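PDB 2I1S: plasmid pRiA4b Orf3-like domain-containing protein from Methanosarcina mazei, which is of unknown function but belongs to the family of proteins resembling Orf3 of plasmid pRiA4b. Local coordinates for residues 104-107 with 108-111. Residues are numbered along the deposited sequence; the frame is centred on the assembly and turned at random.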
loop_
_atom_site.group_PDB
_atom_site.type_symbol
_atom_site.label_atom_id
_atom_site.label_comp_id
_atom_site.label_asym_id
_atom_site.label_seq_id
_atom_site.Cartn_x
_atom_site.Cartn_y
_atom_site.Cartn_z
ATOM N N THR A 104 0.972 2.092 7.874
ATOM C CA THR A 104 -0.031 1.313 8.581
ATOM C C THR A 104 -1.443 1.851 8.246
ATOM O O THR A 104 -1.698 3.059 8.260
ATOM C CB THR A 104 0.242 1.331 10.122
ATOM O OG1 THR A 104 1.582 0.876 10.374
ATOM C CG2 THR A 104 -0.758 0.438 10.906
ATOM N N TYR A 105 -2.347 0.935 7.914
ATOM C CA TYR A 105 -3.724 1.247 7.626
ATOM C C TYR A 105 -4.590 0.259 8.424
ATOM O O TYR A 105 -4.351 -0.961 8.381
ATOM C CB TYR A 105 -3.982 1.131 6.117
ATOM C CG TYR A 105 -5.454 1.166 5.748
ATOM C CD1 TYR A 105 -6.234 2.318 6.017
ATOM C CD2 TYR A 105 -6.087 0.045 5.178
ATOM C CE1 TYR A 105 -7.607 2.373 5.702
ATOM C CE2 TYR A 105 -7.449 0.084 4.848
ATOM C CZ TYR A 105 -8.218 1.265 5.137
ATOM O OH TYR A 105 -9.583 1.357 4.827
ATOM N N ASP A 106 -5.593 0.782 9.144
ATOM C CA ASP A 106 -6.488 -0.014 10.002
ATOM C C ASP A 106 -5.753 -0.369 11.271
ATOM O O ASP A 106 -4.958 -1.308 11.288
ATOM C CB ASP A 106 -7.018 -1.301 9.301
ATOM C CG ASP A 106 -8.231 -1.924 10.021
ATOM O OD1 ASP A 106 -9.050 -2.586 9.370
ATOM O OD2 ASP A 106 -8.385 -1.740 11.249
ATOM N N PHE A 107 -6.028 0.370 12.339
ATOM C CA PHE A 107 -5.346 0.177 13.616
ATOM C C PHE A 107 -5.923 -0.999 14.406
ATOM O O PHE A 107 -5.438 -1.303 15.513
ATOM C CB PHE A 107 -5.349 1.498 14.448
ATOM C CG PHE A 107 -4.571 2.629 13.783
ATOM C CD1 PHE A 107 -3.774 2.377 12.647
ATOM C CD2 PHE A 107 -4.600 3.914 14.304
ATOM C CE1 PHE A 107 -3.062 3.378 12.023
ATOM C CE2 PHE A 107 -3.876 4.945 13.689
ATOM C CZ PHE A 107 -3.114 4.686 12.551
ATOM N N GLY A 108 -6.952 -1.647 13.854
ATOM C CA GLY A 108 -7.457 -2.923 14.398
ATOM C C GLY A 108 -6.803 -4.125 13.713
ATOM O O GLY A 108 -6.093 -4.915 14.340
ATOM N N ASP A 109 -7.019 -4.257 12.409
ATOM C CA ASP A 109 -6.389 -5.324 11.632
ATOM C C ASP A 109 -4.872 -5.125 11.464
ATOM O O ASP A 109 -4.145 -6.111 11.285
ATOM C CB ASP A 109 -7.051 -5.469 10.245
ATOM C CG ASP A 109 -8.377 -6.246 10.279
ATOM O OD1 ASP A 109 -8.982 -6.445 11.359
ATOM O OD2 ASP A 109 -8.820 -6.674 9.195
ATOM N N ASN A 110 -4.407 -3.877 11.505
ATOM C CA ASN A 110 -2.974 -3.530 11.521
ATOM C C ASN A 110 -2.281 -3.968 10.210
ATOM O O ASN A 110 -1.322 -4.745 10.192
ATOM C CB ASN A 110 -2.296 -4.042 12.824
ATOM C CG ASN A 110 -0.826 -3.526 13.011
ATOM O OD1 ASN A 110 -0.486 -2.390 12.651
ATOM N ND2 ASN A 110 0.039 -4.388 13.583
ATOM N N TRP A 111 -2.829 -3.510 9.093
ATOM C CA TRP A 111 -2.188 -3.754 7.803
ATOM C C TRP A 111 -0.992 -2.860 7.678
ATOM O O TRP A 111 -1.082 -1.648 7.936
ATOM C CB TRP A 111 -3.146 -3.456 6.629
ATOM C CG TRP A 111 -4.457 -4.240 6.662
ATOM C CD1 TRP A 111 -5.708 -3.714 6.729
ATOM C CD2 TRP A 111 -4.621 -5.673 6.597
ATOM N NE1 TRP A 111 -6.646 -4.720 6.742
ATOM C CE2 TRP A 111 -6.013 -5.931 6.647
ATOM C CE3 TRP A 111 -3.728 -6.761 6.512
ATOM C CZ2 TRP A 111 -6.548 -7.244 6.608
ATOM C CZ3 TRP A 111 -4.242 -8.064 6.484
ATOM C CH2 TRP A 111 -5.655 -8.296 6.516
HETATM O O HOH W 1 -9.338 -3.440 6.717
#
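Thr104 CG2 meets Asn110 OD1 of the loop at 3.3 Å, just before the strand returns, while the Thr104 CA-H points at the carbonyl oxygen of Trp111. Tyr105 and Trp111 form an antiparallel hydrogen-bonded pair: Tyr105 N lies 2.9 Å from Trp111 O in a nearly straight bond (165°), and the return bond from Trp111 N to Tyr105 O is weak. Their side chains leave on the same face of the sheet, Tyr105 CD2 coming within 4.1 Å of Trp111 CD1. Asp106 organises the turn. With CG anti to the backbone N (chi1 -164°), its carboxylate turns forward along the chain in an Asx motif: Asp106 OD2 accepts from Gly108 N at 3.0 Å and, from above the carboxylate plane, from Asp109 N at 3.1 Å. Asp106 OD1 accepts a hydrogen bond from a water that in turn accepts from Trp111 NE1, at the indole edge. The carboxylates of Asp106 and Asp109 stack almost parallel; Asp109 OD2 accepts from Gly145 N, which may ease the like charges. Asp106 O receives Asn110 N at 2.6 Å, closing the turn over Phe107, Gly108 and Asp109. This beta hairpin with a five-residue loop joins adjacent strands 100-105 and 111-122 of the mixed sheet, and Trp47, just after helix 34-44, meets the rings of both Tyr105 and Trp111.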